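PDB 6MCA: ankyrin repeat domain protein from Legionella pneumophila subsp. pneumophila, which is an effector (AnkH) of the pathogen that interacts with the host LARP7 component of the 7SK snRNP complex and has a cysteine protease-like part. Local coordinates for residues Val169-Ala174 against Ile179-Glu184; Ser409-Leu414 against Asn438-Asp443; Gly416-Ala421 against Glu431-Ile436. All coordinates share one frame; numbering follows the deposited sequence.

Interaction 1 (Val169-Ala174 against Ile179-Glu184); sequences VDIVNA and IELDYE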
# COMPACT_ATOMS: atom_id res chain seq x y z
N VAL A 169 -6.17 -14.70 -3.55
CA VAL A 169 -5.61 -15.22 -4.79
C VAL A 169 -4.18 -15.66 -4.51
O VAL A 169 -3.49 -15.10 -3.67
CB VAL A 169 -5.67 -14.18 -5.95
CG1 VAL A 169 -4.54 -13.16 -5.82
CG2 VAL A 169 -5.62 -14.89 -7.30
N ASP A 170 -3.74 -16.70 -5.22
CA ASP A 170 -2.42 -17.26 -4.99
C ASP A 170 -1.44 -16.72 -6.02
O ASP A 170 -1.68 -16.80 -7.23
CB ASP A 170 -2.45 -18.79 -5.03
CG ASP A 170 -2.96 -19.39 -3.74
OD1 ASP A 170 -3.91 -18.82 -3.15
OD2 ASP A 170 -2.41 -20.42 -3.30
N ILE A 171 -0.33 -16.16 -5.53
CA ILE A 171 0.75 -15.70 -6.39
C ILE A 171 1.95 -16.62 -6.18
O ILE A 171 1.94 -17.50 -5.31
CB ILE A 171 1.12 -14.23 -6.13
CG1 ILE A 171 1.71 -14.06 -4.73
CG2 ILE A 171 -0.10 -13.33 -6.33
CD1 ILE A 171 2.34 -12.70 -4.50
N VAL A 172 2.99 -16.42 -6.98
CA VAL A 172 4.16 -17.28 -6.98
C VAL A 172 5.30 -16.56 -6.27
O VAL A 172 5.63 -15.42 -6.61
CB VAL A 172 4.57 -17.67 -8.41
CG1 VAL A 172 5.80 -18.56 -8.39
CG2 VAL A 172 3.41 -18.37 -9.11
N ASN A 173 5.90 -17.22 -5.28
CA ASN A 173 7.04 -16.65 -4.58
C ASN A 173 8.31 -16.94 -5.37
O ASN A 173 8.28 -17.46 -6.49
CB ASN A 173 7.10 -17.18 -3.14
CG ASN A 173 7.29 -18.69 -3.05
OD1 ASN A 173 7.66 -19.35 -4.02
ND2 ASN A 173 7.04 -19.24 -1.87
N ALA A 174 9.47 -16.61 -4.79
CA ALA A 174 10.73 -16.78 -5.49
C ALA A 174 11.16 -18.24 -5.62
O ALA A 174 12.15 -18.52 -6.31
CB ALA A 174 11.83 -15.98 -4.80
N ILE A 179 1.74 -18.79 -2.75
CA ILE A 179 1.40 -18.20 -1.46
C ILE A 179 0.11 -17.40 -1.63
O ILE A 179 -0.18 -16.87 -2.70
CB ILE A 179 2.52 -17.31 -0.89
CG1 ILE A 179 2.71 -16.06 -1.76
CG2 ILE A 179 3.83 -18.09 -0.78
CD1 ILE A 179 3.57 -15.00 -1.11
N GLU A 180 -0.65 -17.33 -0.54
CA GLU A 180 -1.93 -16.63 -0.56
C GLU A 180 -1.72 -15.13 -0.41
O GLU A 180 -0.82 -14.67 0.29
CB GLU A 180 -2.84 -17.15 0.54
CG GLU A 180 -3.67 -18.36 0.15
CD GLU A 180 -5.06 -18.34 0.74
OE1 GLU A 180 -5.34 -17.46 1.59
OE2 GLU A 180 -5.89 -19.20 0.36
N LEU A 181 -2.59 -14.37 -1.07
CA LEU A 181 -2.59 -12.91 -1.03
C LEU A 181 -4.03 -12.46 -0.85
O LEU A 181 -4.92 -12.89 -1.59
CB LEU A 181 -1.98 -12.33 -2.31
CG LEU A 181 -2.01 -10.81 -2.52
CD1 LEU A 181 -0.73 -10.36 -3.21
CD2 LEU A 181 -3.22 -10.37 -3.33
N ASP A 182 -4.25 -11.58 0.13
CA ASP A 182 -5.58 -11.11 0.48
C ASP A 182 -5.89 -9.86 -0.34
O ASP A 182 -5.25 -8.82 -0.17
CB ASP A 182 -5.67 -10.83 1.97
CG ASP A 182 -7.07 -10.46 2.42
OD1 ASP A 182 -8.02 -10.64 1.63
OD2 ASP A 182 -7.22 -10.00 3.57
N TYR A 183 -6.88 -9.97 -1.24
CA TYR A 183 -7.30 -8.82 -2.03
C TYR A 183 -7.78 -7.68 -1.15
O TYR A 183 -7.62 -6.51 -1.51
CB TYR A 183 -8.43 -9.23 -2.99
CG TYR A 183 -7.97 -9.88 -4.28
CD1 TYR A 183 -6.80 -9.49 -4.91
CD2 TYR A 183 -8.74 -10.88 -4.87
CE1 TYR A 183 -6.40 -10.08 -6.09
CE2 TYR A 183 -8.34 -11.48 -6.05
CZ TYR A 183 -7.17 -11.08 -6.66
OH TYR A 183 -6.77 -11.67 -7.83
N GLU A 184 -8.36 -7.99 0.01
CA GLU A 184 -9.01 -6.99 0.85
C GLU A 184 -8.11 -6.47 1.97
O GLU A 184 -8.50 -5.52 2.65
CB GLU A 184 -10.29 -7.58 1.46
CG GLU A 184 -11.13 -8.36 0.46
CD GLU A 184 -12.29 -9.09 1.11
OE1 GLU A 184 -13.19 -8.42 1.66
OE2 GLU A 184 -12.30 -10.34 1.08

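Interaction 2 (Ser409-Leu414 against Asn438-Asp443); sequences SIAAIL and NILILD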
# COMPACT_ATOMS: atom_id res chain seq x y z
N SER A 409 -1.34 -18.09 -11.97
CA SER A 409 -1.69 -17.00 -11.05
C SER A 409 -2.32 -15.83 -11.80
O SER A 409 -3.35 -15.28 -11.37
CB SER A 409 -0.45 -16.55 -10.28
OG SER A 409 -0.72 -15.39 -9.52
N ILE A 410 -1.71 -15.43 -12.92
CA ILE A 410 -2.23 -14.30 -13.69
C ILE A 410 -3.60 -14.63 -14.26
O ILE A 410 -4.49 -13.77 -14.31
CB ILE A 410 -1.22 -13.91 -14.79
CG1 ILE A 410 0.05 -13.34 -14.16
CG2 ILE A 410 -1.83 -12.91 -15.75
CD1 ILE A 410 1.18 -13.11 -15.15
N ALA A 411 -3.80 -15.88 -14.71
CA ALA A 411 -5.11 -16.27 -15.21
C ALA A 411 -6.16 -16.23 -14.11
O ALA A 411 -7.30 -15.82 -14.36
CB ALA A 411 -5.03 -17.67 -15.83
N ALA A 412 -5.80 -16.65 -12.90
CA ALA A 412 -6.73 -16.55 -11.78
C ALA A 412 -7.09 -15.10 -11.49
O ALA A 412 -8.26 -14.78 -11.24
CB ALA A 412 -6.14 -17.22 -10.54
N ILE A 413 -6.10 -14.21 -11.52
CA ILE A 413 -6.37 -12.79 -11.28
C ILE A 413 -7.29 -12.23 -12.35
O ILE A 413 -8.24 -11.49 -12.06
CB ILE A 413 -5.05 -12.00 -11.20
CG1 ILE A 413 -4.19 -12.51 -10.04
CG2 ILE A 413 -5.32 -10.51 -11.05
CD1 ILE A 413 -2.79 -11.94 -10.02
N LEU A 414 -7.03 -12.56 -13.62
CA LEU A 414 -7.86 -12.06 -14.71
C LEU A 414 -9.29 -12.60 -14.60
O LEU A 414 -10.25 -11.87 -14.86
CB LEU A 414 -7.25 -12.44 -16.06
CG LEU A 414 -5.87 -11.86 -16.39
CD1 LEU A 414 -5.37 -12.38 -17.73
CD2 LEU A 414 -5.91 -10.34 -16.38
N ASN A 438 -9.46 -12.94 -24.35
CA ASN A 438 -8.37 -13.31 -25.25
C ASN A 438 -7.45 -14.35 -24.63
O ASN A 438 -6.89 -15.19 -25.34
CB ASN A 438 -7.58 -12.07 -25.66
CG ASN A 438 -7.93 -11.58 -27.05
OD1 ASN A 438 -8.89 -12.05 -27.66
ND2 ASN A 438 -7.14 -10.64 -27.56
N ILE A 439 -7.28 -14.31 -23.31
CA ILE A 439 -6.41 -15.24 -22.60
C ILE A 439 -7.20 -16.39 -21.99
O ILE A 439 -6.77 -17.54 -22.07
CB ILE A 439 -5.61 -14.49 -21.52
CG1 ILE A 439 -4.60 -13.54 -22.18
CG2 ILE A 439 -4.90 -15.47 -20.59
CD1 ILE A 439 -3.79 -12.73 -21.18
N LEU A 440 -8.36 -16.10 -21.40
CA LEU A 440 -9.11 -17.14 -20.70
C LEU A 440 -9.80 -18.13 -21.63
O LEU A 440 -10.38 -19.10 -21.14
CB LEU A 440 -10.14 -16.51 -19.76
CG LEU A 440 -9.57 -15.87 -18.50
CD1 LEU A 440 -10.68 -15.50 -17.53
CD2 LEU A 440 -8.56 -16.80 -17.85
N ILE A 441 -9.76 -17.90 -22.94
CA ILE A 441 -10.37 -18.83 -23.89
C ILE A 441 -9.38 -19.87 -24.40
O ILE A 441 -9.80 -20.94 -24.88
CB ILE A 441 -11.03 -18.03 -25.03
CG1 ILE A 441 -12.44 -17.64 -24.60
CG2 ILE A 441 -11.06 -18.78 -26.35
CD1 ILE A 441 -13.32 -18.83 -24.27
N LEU A 442 -8.07 -19.62 -24.27
CA LEU A 442 -7.06 -20.62 -24.59
C LEU A 442 -7.41 -21.95 -23.94
O LEU A 442 -7.96 -22.01 -22.84
CB LEU A 442 -5.68 -20.15 -24.11
CG LEU A 442 -5.20 -18.80 -24.64
CD1 LEU A 442 -3.89 -18.40 -23.98
CD2 LEU A 442 -5.05 -18.84 -26.15
N ASP A 443 -7.08 -23.04 -24.64
CA ASP A 443 -7.47 -24.36 -24.18
C ASP A 443 -6.80 -24.72 -22.85
O ASP A 443 -7.40 -25.42 -22.03
CB ASP A 443 -7.14 -25.41 -25.24
CG ASP A 443 -7.82 -25.13 -26.57
OD1 ASP A 443 -9.03 -24.83 -26.56
OD2 ASP A 443 -7.14 -25.19 -27.61

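Interaction 3 (Gly416-Ala421 against Glu431-Ile436); sequences GILFQA and ERAEKI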
# COMPACT_ATOMS: atom_id res chain seq x y z
N GLY A 416 -10.78 -13.43 -11.81
CA GLY A 416 -11.39 -12.68 -10.73
C GLY A 416 -11.90 -11.32 -11.19
O GLY A 416 -13.02 -10.93 -10.88
N ILE A 417 -11.06 -10.60 -11.94
CA ILE A 417 -11.48 -9.32 -12.51
C ILE A 417 -12.75 -9.50 -13.33
O ILE A 417 -13.76 -8.81 -13.12
CB ILE A 417 -10.36 -8.72 -13.38
CG1 ILE A 417 -9.11 -8.42 -12.54
CG2 ILE A 417 -10.85 -7.45 -14.07
CD1 ILE A 417 -7.99 -7.79 -13.34
N LEU A 418 -12.73 -10.46 -14.26
CA LEU A 418 -13.85 -10.66 -15.17
C LEU A 418 -15.14 -10.98 -14.41
O LEU A 418 -16.20 -10.42 -14.70
CB LEU A 418 -13.52 -11.78 -16.16
CG LEU A 418 -14.65 -12.29 -17.05
CD1 LEU A 418 -15.17 -11.19 -17.96
CD2 LEU A 418 -14.19 -13.49 -17.87
N PHE A 419 -15.06 -11.89 -13.43
CA PHE A 419 -16.28 -12.33 -12.76
C PHE A 419 -16.81 -11.28 -11.81
O PHE A 419 -18.03 -11.04 -11.76
CB PHE A 419 -16.01 -13.64 -12.02
CG PHE A 419 -17.26 -14.28 -11.46
CD1 PHE A 419 -18.16 -14.92 -12.29
CD2 PHE A 419 -17.52 -14.24 -10.10
CE1 PHE A 419 -19.30 -15.50 -11.78
CE2 PHE A 419 -18.66 -14.82 -9.58
CZ PHE A 419 -19.55 -15.46 -10.42
N GLN A 420 -15.94 -10.62 -11.04
CA GLN A 420 -16.41 -9.74 -9.98
C GLN A 420 -16.65 -8.31 -10.43
O GLN A 420 -17.56 -7.66 -9.91
CB GLN A 420 -15.41 -9.74 -8.82
CG GLN A 420 -15.13 -11.11 -8.22
CD GLN A 420 -14.40 -11.02 -6.89
OE1 GLN A 420 -14.67 -10.13 -6.08
NE2 GLN A 420 -13.48 -11.95 -6.66
N ALA A 421 -15.87 -7.78 -11.37
CA ALA A 421 -15.83 -6.35 -11.61
C ALA A 421 -16.40 -5.91 -12.96
O ALA A 421 -16.46 -4.71 -13.22
CB ALA A 421 -14.39 -5.84 -11.49
N GLU A 431 -14.93 -4.02 -22.99
CA GLU A 431 -13.60 -3.99 -23.58
C GLU A 431 -12.59 -4.73 -22.71
O GLU A 431 -11.77 -5.52 -23.20
CB GLU A 431 -13.15 -2.55 -23.81
CG GLU A 431 -14.04 -1.77 -24.76
CD GLU A 431 -13.76 -0.28 -24.73
OE1 GLU A 431 -14.56 0.49 -25.31
OE2 GLU A 431 -12.75 0.13 -24.12
N ARG A 432 -12.65 -4.50 -21.39
CA ARG A 432 -11.79 -5.24 -20.48
C ARG A 432 -12.08 -6.74 -20.54
O ARG A 432 -11.15 -7.56 -20.49
CB ARG A 432 -11.96 -4.72 -19.05
CG ARG A 432 -11.67 -3.24 -18.88
CD ARG A 432 -11.49 -2.87 -17.42
NE ARG A 432 -11.19 -1.45 -17.25
CZ ARG A 432 -11.98 -0.59 -16.62
NH1 ARG A 432 -13.12 -1.00 -16.09
NH2 ARG A 432 -11.62 0.68 -16.51
N ALA A 433 -13.35 -7.10 -20.68
CA ALA A 433 -13.72 -8.51 -20.77
C ALA A 433 -13.19 -9.14 -22.05
O ALA A 433 -12.78 -10.30 -22.06
CB ALA A 433 -15.24 -8.66 -20.69
N GLU A 434 -13.19 -8.39 -23.16
CA GLU A 434 -12.59 -8.88 -24.39
C GLU A 434 -11.09 -9.11 -24.20
O GLU A 434 -10.56 -10.17 -24.58
CB GLU A 434 -12.84 -7.88 -25.53
CG GLU A 434 -12.83 -8.49 -26.92
CD GLU A 434 -14.12 -9.22 -27.24
OE1 GLU A 434 -14.14 -10.47 -27.16
OE2 GLU A 434 -15.12 -8.55 -27.56
N LYS A 435 -10.41 -8.12 -23.62
CA LYS A 435 -8.99 -8.27 -23.30
C LYS A 435 -8.73 -9.54 -22.49
O LYS A 435 -7.77 -10.27 -22.76
CB LYS A 435 -8.49 -7.05 -22.53
CG LYS A 435 -8.23 -5.81 -23.36
CD LYS A 435 -7.49 -4.77 -22.52
CE LYS A 435 -7.54 -3.39 -23.14
NZ LYS A 435 -7.00 -2.36 -22.22
N ILE A 436 -9.57 -9.80 -21.50
CA ILE A 436 -9.34 -10.94 -20.60
C ILE A 436 -9.67 -12.26 -21.30
O ILE A 436 -8.94 -13.24 -21.18
CB ILE A 436 -10.15 -10.76 -19.31
CG1 ILE A 436 -9.63 -9.56 -18.51
CG2 ILE A 436 -10.11 -12.02 -18.46
CD1 ILE A 436 -10.63 -8.99 -17.53
O HOH W 1 -14.03 -3.35 -14.69

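Interaction 1 (Val169-Ala174 against Ile179-Glu184)
Val169 and Tyr183 meet at one end of a two-stranded antiparallel beta hairpin, strands 168-172 and 178-182, where the valine branches lie obliquely against the phenol. CG1 of Val169, set between its backbone N and carbonyl carbon (chi1 79°), comes within 3.5 Å of Tyr183 CZ, and the same methyl also reaches Leu181 CD2 at 4.0 Å. Further along this face Ile171 and Ile179 adopt the same rotamer, their chains slanting past each other with Ile171 CG1 3.7 Å from Ile179 CG1. Ile171 CD1 also touches Leu181 CD1. Phe149 and Phe153 of helix 147-162 cover this apolar row, and Ile413 of helix 404-421 packs on Val169 and Tyr183. Two hydrogen-bonded pairs, Val169 with Leu181 and Ile171 with Ile179, fix the register. Asp170 and Glu180 form the non-hydrogen-bonded pair between them, with side chains on the other face and carboxylate planes turned 77° apart. Their charges, 4.0 Å apart between Asp170 OD1 and Glu180 OE2, probably repel, and Asp168 adds a further negative charge near Glu180. At the turn, Asn173 OD1 accepts from the backbone N of Lys175 and Glu177, which directs the amide so that ND2 lies 3.6 Å from Ile179 CG2.

Interaction 2 (Ser409-Leu414 against Asn438-Asp443)
Leu414 and Ile439 touch through their end methyls where helix 404-421 packs against the C-terminal part of helix 427-440, two successive helices of an alpha-helical hairpin. Their CD1 atoms are 3.8 Å apart, and the two side chains run at about a right angle and meet only through these methyls. Ile439 holds CG1 anti to its carbonyl carbon (chi1 -68°) and its chain extended, which carries CD1 across to the leucine. One residue on, Leu440 reaches the same helix with both methyls: CD2 lies 3.8 Å from Ala411 O and 4.2 Å from Ala411 CB, while CD1 approaches the backbone carbon of Leu414. Ala411 is the closest backbone partner, its CA 6.8 Å from that of Leu440, and its small methyl lets the leucine lie against the helix backbone. Around this first shell, Leu392 and Cys395 of helix 373-399 pack on Leu414, and Phe399 of the same helix and Tyr400 of the following loop pack on Ile439. Elsewhere on helix 404-421, Ile413 is turned to Ala156 and Ile159 of helix 147-162, so the helix has apolar neighbours in several directions. Its Ser409 OG is hydrogen-bonded to Asp170 O of the beta hairpin.

Interaction 3 (Gly416-Ala421 against Glu431-Ile436)
Arg432 NH1 donates to a water 2.9 Å away, and that water in turn donates to Ala421 O at 3.1 Å, bridging the backbone of Ala421 to the side chain from helix 427-440. The rest of the guanidinium is held by helix 373-399: NE forms a salt bridge with Asp389 and NH2 another with Glu385. The arginine is extended, with CD anti to CA (chi2 -165°), which carries its charged end out to the water that meets Ala421 O rather than into the apolar layer.

That layer joins the two arms of an alpha-helical hairpin, whose short segments are roughly antiparallel, 150° apart in direction, with axes 9.9 Å from each other at closest approach. Leu418 lies over Ala433, whose CB meets Leu418 CD1 at 3.7 Å. Their CA atoms are only 6.0 Å apart, a close backbone approach that the small alanine permits. Ile436 fits beside this pair and divides its branches between two neighbours: CD1 slants against Ile417 CG2 at 3.8 Å, and CG2 faces Leu418 CB at 4.1 Å. With CG1 anti to its carbonyl carbon (chi1 -66°), Ile436 sends CD1 toward Ile417 and keeps CG2 for the leucine.

Ile471 of helix 463-474 packs on both Leu418 and Ala433, and Leu392 of helix 373-399 packs on Ile436, so further helices close the layer. Lys435 adds a third salt bridge to helix 373-399, through Asp393. The hairpin is therefore held together directly by aliphatic packing. The polar link between the arms is a single water, while the acids of helix 373-399 anchor helix 427-440 to that helix; the carboxylates of Asp389 and Glu385 probably offset the charge of the buried guanidinium.

Overall arrangement
From the N terminus, helices of the ankyrin repeat region lead through helix 147-162 to interaction 1, a local contact that closes the short connection between two neighbouring strands. The chain then passes through the five-stranded sheet and long helix 373-399 before entering helix 404-421. Interactions 2 and 3 both pair this helix with helix 427-440: 416-421 with 431-436 closes the shorter loop, which lies wholly within the longer one closed by 409-414 with 438-443. Their centres are about 10 Å apart, and Leu414 touches Ile436 between them. Interaction 1 precedes both but adjoins interaction 2, so helix 404-421 ties the beta hairpin to the C-terminal helices.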